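Local coordinates for sensor protein (Rhodopseudomonas palustris, PDB 2OOL) that senses light through a bound biliverdin chromophore as a bacteriophytochrome, and probably passes the signal on as a histidine kinase, at residues P234-R239 with T268-M273. Residues are numbered along the deposited sequence; the frame is centred on the assembly and turned at random.
Sequences PDIGYR and THLEYM. With LBV (3-[2-[(Z)-[3-(2-carboxyethyl)-5-[(Z)-(4-ethenyl-3-methyl-5-oxidanylidene-pyrrol-2-ylidene)methyl]-4-methyl-pyrrol-1-ium -2-ylidene]methyl]-5-[(Z)-[(3E)-3-ethylidene-4-methyl-5-oxidanylidene-pyrrolidin-2-ylidene]methyl]-4-methyl-1H-pyrrol-3- yl]propanoic acid), chain C.
With chi1 at 68°, Ile236 sets its CG1 between its own backbone N and carbonyl carbon, and the extended chi2 then carries CD1 out to the backbone of Met273 on the helix. Tyr238 makes the same choice, chi1 78°, which brings the outer end of its ring up to Leu270. Both belong to a type I turn from Asp235 to Tyr238 in the GAF domain of the phytochrome, and the case illustrates how a helix that lines the chromophore pocket can be packed by a loop on another flank. Ile236 CD1 lies 3.7 Å from Met273 C and 3.9 Å from Met273 CB, the two side chains crossing at about a right angle. The two methyls of Leu270 divide the loop between them: CD2 packs 3.7 Å from Ile236 O and 4.0 Å from Ile236 CB, while CD1 comes within 3.6 Å of Tyr238 CE1, meeting the ring obliquely. The hydroxyl of Tyr238 shares a hydrogen bond with Ser264 OG and another with Val265 N, which ties down the far end of the ring. Within the turn, Gly237 N donates to Asp235 OD1 from above the carboxylate plane, an Asx turn. Thr268, His269 and Tyr272 line the biliverdin pocket. The His269 ring has Met273 CG over one face and LBV C1C over the opposite one, both offset toward the rim, and at its edge, in plane, His269 NE2 donates to the propionate oxygen LBV O2C at 2.7 Å.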
ATOM      1  N   PRO A 234     -19.735   8.429  -8.668  1.00 53.36           N
ATOM      2  CA  PRO A 234     -19.018   9.719  -8.643  1.00 53.50           C
ATOM      3  C   PRO A 234     -19.856  10.973  -8.816  1.00 54.12           C
ATOM      4  O   PRO A 234     -19.440  12.032  -8.329  1.00 54.99           O
ATOM      5  CB  PRO A 234     -18.041   9.632  -9.799  1.00 53.72           C
ATOM      6  CG  PRO A 234     -18.104   8.237 -10.330  1.00 53.68           C
ATOM      7  CD  PRO A 234     -19.341   7.572  -9.794  1.00 53.17           C
ATOM      8  N   ASP A 235     -20.968  10.860  -9.540  1.00 54.35           N
ATOM      9  CA  ASP A 235     -21.898  11.930  -9.795  1.00 54.73           C
ATOM     10  C   ASP A 235     -23.297  11.377  -9.745  1.00 54.44           C
ATOM     11  O   ASP A 235     -23.660  10.605 -10.636  1.00 55.22           O
ATOM     12  CB  ASP A 235     -21.680  12.551 -11.175  1.00 55.23           C
ATOM     13  CG  ASP A 235     -22.533  13.841 -11.395  1.00 56.69           C
ATOM     14  OD1 ASP A 235     -23.407  14.220 -10.561  1.00 55.28           O
ATOM     15  OD2 ASP A 235     -22.299  14.503 -12.424  1.00 64.07           O
ATOM     16  N   ILE A 236     -24.057  11.738  -8.690  1.00 55.03           N
ATOM     17  CA  ILE A 236     -25.406  11.215  -8.471  1.00 54.85           C
ATOM     18  C   ILE A 236     -26.387  11.763  -9.498  1.00 55.85           C
ATOM     19  O   ILE A 236     -27.516  11.293  -9.583  1.00 56.84           O
ATOM     20  CB  ILE A 236     -25.991  11.461  -7.005  1.00 54.84           C
ATOM     21  CG1 ILE A 236     -26.253  12.968  -6.755  1.00 54.19           C
ATOM     22  CG2 ILE A 236     -25.070  10.800  -5.914  1.00 53.85           C
ATOM     23  CD1 ILE A 236     -26.968  13.387  -5.413  1.00 53.12           C
ATOM     24  N   GLY A 237     -25.985  12.762 -10.269  1.00 56.77           N
ATOM     25  CA  GLY A 237     -26.880  13.376 -11.277  1.00 56.19           C
ATOM     26  C   GLY A 237     -26.690  12.826 -12.673  1.00 56.85           C
ATOM     27  O   GLY A 237     -27.319  13.303 -13.627  1.00 57.19           O
ATOM     28  N   TYR A 238     -25.879  11.777 -12.803  1.00 56.88           N
ATOM     29  CA  TYR A 238     -25.572  11.220 -14.090  1.00 56.63           C
ATOM     30  C   TYR A 238     -26.831  10.842 -14.877  1.00 58.05           C
ATOM     31  O   TYR A 238     -27.879  10.548 -14.319  1.00 58.23           O
ATOM     32  CB  TYR A 238     -24.661   9.994 -13.921  1.00 56.33           C
ATOM     33  CG  TYR A 238     -25.361   8.706 -13.475  1.00 54.55           C
ATOM     34  CD1 TYR A 238     -25.602   8.436 -12.132  1.00 53.89           C
ATOM     35  CD2 TYR A 238     -25.808   7.794 -14.400  1.00 53.79           C
ATOM     36  CE1 TYR A 238     -26.217   7.245 -11.718  1.00 53.46           C
ATOM     37  CE2 TYR A 238     -26.429   6.611 -14.000  1.00 54.33           C
ATOM     38  CZ  TYR A 238     -26.628   6.343 -12.663  1.00 53.55           C
ATOM     39  OH  TYR A 238     -27.269   5.182 -12.306  1.00 55.13           O
ATOM     40  N   ARG A 239     -26.703  10.847 -16.191  1.00 59.60           N
ATOM     41  CA  ARG A 239     -27.718  10.338 -17.097  1.00 59.85           C
ATOM     42  C   ARG A 239     -27.272   8.936 -17.475  1.00 59.35           C
ATOM     43  O   ARG A 239     -26.201   8.791 -18.075  1.00 59.28           O
ATOM     44  CB  ARG A 239     -27.739  11.237 -18.323  1.00 60.06           C
ATOM     45  CG  ARG A 239     -28.771  10.905 -19.370  1.00 63.58           C
ATOM     46  CD  ARG A 239     -28.777  11.986 -20.522  1.00 66.05           C
ATOM     47  NE  ARG A 239     -28.800  13.368 -19.970  1.00 69.87           N
ATOM     48  CZ  ARG A 239     -28.925  14.473 -20.708  1.00 71.90           C
ATOM     49  NH1 ARG A 239     -29.053  14.398 -22.042  1.00 74.63           N
ATOM     50  NH2 ARG A 239     -28.936  15.670 -20.112  1.00 74.73           N
ATOM     51  N   THR A 268     -34.187   5.536  -6.937  1.00 53.63           N
ATOM     52  CA  THR A 268     -34.650   5.808  -5.575  1.00 54.32           C
ATOM     53  C   THR A 268     -33.506   6.116  -4.643  1.00 54.44           C
ATOM     54  O   THR A 268     -33.630   6.960  -3.753  1.00 55.46           O
ATOM     55  CB  THR A 268     -35.431   4.587  -4.996  1.00 54.76           C
ATOM     56  OG1 THR A 268     -36.402   4.157  -5.953  1.00 56.43           O
ATOM     57  CG2 THR A 268     -36.167   4.974  -3.764  1.00 53.59           C
ATOM     58  N   HIS A 269     -32.397   5.392  -4.774  1.00 54.25           N
ATOM     59  CA  HIS A 269     -31.213   5.743  -3.977  1.00 54.09           C
ATOM     60  C   HIS A 269     -30.660   7.084  -4.412  1.00 54.31           C
ATOM     61  O   HIS A 269     -30.279   7.904  -3.591  1.00 51.61           O
ATOM     62  CB  HIS A 269     -30.114   4.717  -4.120  1.00 54.11           C
ATOM     63  CG  HIS A 269     -28.893   5.052  -3.321  1.00 54.11           C
ATOM     64  ND1 HIS A 269     -28.960   5.460  -2.013  1.00 53.14           N
ATOM     65  CD2 HIS A 269     -27.584   5.066  -3.657  1.00 52.63           C
ATOM     66  CE1 HIS A 269     -27.736   5.678  -1.565  1.00 55.26           C
ATOM     67  NE2 HIS A 269     -26.880   5.437  -2.547  1.00 52.44           N
ATOM     68  N   LEU A 270     -30.614   7.325  -5.718  1.00 54.53           N
ATOM     69  CA  LEU A 270     -30.075   8.610  -6.173  1.00 55.87           C
ATOM     70  C   LEU A 270     -30.849   9.786  -5.561  1.00 57.04           C
ATOM     71  O   LEU A 270     -30.257  10.803  -5.159  1.00 58.10           O
ATOM     72  CB  LEU A 270     -30.058   8.701  -7.677  1.00 55.01           C
ATOM     73  CG  LEU A 270     -29.084   7.727  -8.366  1.00 55.05           C
ATOM     74  CD1 LEU A 270     -29.248   7.876  -9.874  1.00 51.64           C
ATOM     75  CD2 LEU A 270     -27.625   7.950  -7.919  1.00 52.43           C
ATOM     76  N   GLU A 271     -32.162   9.640  -5.477  1.00 58.47           N
ATOM     77  CA  GLU A 271     -33.050  10.692  -4.951  1.00 58.93           C
ATOM     78  C   GLU A 271     -32.838  10.856  -3.442  1.00 58.63           C
ATOM     79  O   GLU A 271     -32.875  11.963  -2.902  1.00 59.07           O
ATOM     80  CB  GLU A 271     -34.486  10.322  -5.319  1.00 58.71           C
ATOM     81  CG  GLU A 271     -35.623  11.083  -4.653  1.00 61.43           C
ATOM     82  CD  GLU A 271     -37.008  10.762  -5.328  1.00 63.71           C
ATOM     83  OE1 GLU A 271     -37.010  10.237  -6.491  1.00 72.08           O
ATOM     84  OE2 GLU A 271     -38.079  11.028  -4.700  1.00 68.19           O
ATOM     85  N   TYR A 272     -32.601   9.742  -2.765  1.00 58.54           N
ATOM     86  CA  TYR A 272     -32.180   9.748  -1.377  1.00 58.22           C
ATOM     87  C   TYR A 272     -30.951  10.619  -1.186  1.00 57.97           C
ATOM     88  O   TYR A 272     -30.863  11.400  -0.231  1.00 55.17           O
ATOM     89  CB  TYR A 272     -31.832   8.328  -0.957  1.00 59.74           C
ATOM     90  CG  TYR A 272     -31.313   8.177   0.454  1.00 60.05           C
ATOM     91  CD1 TYR A 272     -29.940   8.163   0.721  1.00 62.42           C
ATOM     92  CD2 TYR A 272     -32.188   7.977   1.507  1.00 62.30           C
ATOM     93  CE1 TYR A 272     -29.465   8.004   2.012  1.00 62.48           C
ATOM     94  CE2 TYR A 272     -31.726   7.812   2.814  1.00 63.57           C
ATOM     95  CZ  TYR A 272     -30.371   7.825   3.064  1.00 63.92           C
ATOM     96  OH  TYR A 272     -29.933   7.645   4.373  1.00 64.63           O
ATOM     97  N   MET A 273     -29.978  10.453  -2.081  1.00 56.75           N
ATOM     98  CA  MET A 273     -28.728  11.210  -1.978  1.00 56.77           C
ATOM     99  C   MET A 273     -28.907  12.685  -2.319  1.00 56.36           C
ATOM    100  O   MET A 273     -28.264  13.532  -1.721  1.00 55.76           O
ATOM    101  CB  MET A 273     -27.653  10.582  -2.840  1.00 56.63           C
ATOM    102  CG  MET A 273     -27.239   9.217  -2.376  1.00 55.85           C
ATOM    103  SD  MET A 273     -26.574   9.245  -0.719  1.00 57.71           S
ATOM    104  CE  MET A 273     -25.199  10.391  -0.945  1.00 58.97           C
TER
HETATM  105  C1A LBV C 400     -34.331   4.396   0.586  1.00 55.95           C
HETATM  106  C1B LBV C 400     -31.871   1.742  -1.994  1.00 50.99           C
HETATM  107  O1B LBV C 400     -28.334   0.124  -7.168  1.00 34.79           O
HETATM  108  C1C LBV C 400     -27.670   2.448  -0.425  1.00 43.62           C
HETATM  109  O1C LBV C 400     -22.707   3.862  -1.062  1.00 38.53           O
HETATM  110  C1D LBV C 400     -26.951   5.110   3.427  1.00 49.75           C
HETATM  111  C2A LBV C 400     -35.707   3.836   0.320  1.00 54.65           C
HETATM  112  C2B LBV C 400     -31.422   0.916  -3.034  1.00 46.95           C
HETATM  113  O2B LBV C 400     -26.712  -0.359  -5.761  1.00 34.47           O
HETATM  114  C2C LBV C 400     -26.284   2.494  -0.166  1.00 40.66           C
HETATM  115  O2C LBV C 400     -24.291   5.273  -1.690  1.00 32.55           O
HETATM  116  C2D LBV C 400     -27.253   5.352   4.783  1.00 50.56           C
HETATM  117  C3A LBV C 400     -35.296   2.738  -0.677  1.00 55.35           C
HETATM  118  C3B LBV C 400     -30.031   0.872  -2.983  1.00 44.10           C
HETATM  119  C3C LBV C 400     -26.127   3.182   1.026  1.00 43.20           C
HETATM  120  C3D LBV C 400     -26.259   6.181   5.255  1.00 51.80           C
HETATM  121  C4A LBV C 400     -33.887   2.763  -0.859  1.00 54.88           C
HETATM  122  C4B LBV C 400     -29.630   1.649  -1.857  1.00 44.24           C
HETATM  123  C4C LBV C 400     -27.398   3.582   1.473  1.00 43.28           C
HETATM  124  C4D LBV C 400     -25.388   6.428   4.185  1.00 52.52           C
HETATM  125  CAA LBV C 400     -36.158   1.819  -1.318  1.00 55.80           C
HETATM  126  CAB LBV C 400     -29.128   0.109  -3.965  1.00 40.89           C
HETATM  127  CAC LBV C 400     -25.078   1.938  -0.959  1.00 41.48           C
HETATM  128  CAD LBV C 400     -26.202   6.676   6.535  1.00 50.72           C
HETATM  129  CBA LBV C 400     -37.704   1.649  -1.138  1.00 58.06           C
HETATM  130  CBB LBV C 400     -28.490   1.026  -4.989  1.00 38.07           C
HETATM  131  CBC LBV C 400     -24.655   2.930  -2.089  1.00 40.03           C
HETATM  132  CBD LBV C 400     -25.177   7.496   6.993  1.00 50.46           C
HETATM  133  CGB LBV C 400     -27.778   0.182  -6.064  1.00 36.62           C
HETATM  134  CGC LBV C 400     -23.802   4.135  -1.577  1.00 39.62           C
HETATM  135  CHB LBV C 400     -33.244   1.886  -1.753  1.00 49.81           C
HETATM  136  CHC LBV C 400     -28.244   1.807  -1.546  1.00 42.67           C
HETATM  137  CHD LBV C 400     -27.738   4.291   2.628  1.00 46.33           C
HETATM  138  CMA LBV C 400     -36.558   4.927  -0.350  0.50 56.38           C
HETATM  139  CMB LBV C 400     -32.306   0.207  -4.084  1.00 42.99           C
HETATM  140  CMC LBV C 400     -24.737   3.416   1.658  1.00 40.02           C
HETATM  141  CMD LBV C 400     -28.428   4.818   5.631  1.00 47.67           C
HETATM  142  N_A LBV C 400     -33.374   3.741  -0.103  1.00 55.96           N
HETATM  143  O_A LBV C 400     -34.099   5.334   1.343  1.00 55.40           O
HETATM  144  N_B LBV C 400     -30.769   2.124  -1.325  1.00 43.22           N
HETATM  145  N_C LBV C 400     -28.268   3.123   0.571  1.00 43.28           N
HETATM  146  N_D LBV C 400     -25.855   5.781   3.119  1.00 49.36           N
HETATM  147  O_D LBV C 400     -24.358   7.124   4.173  1.00 48.55           O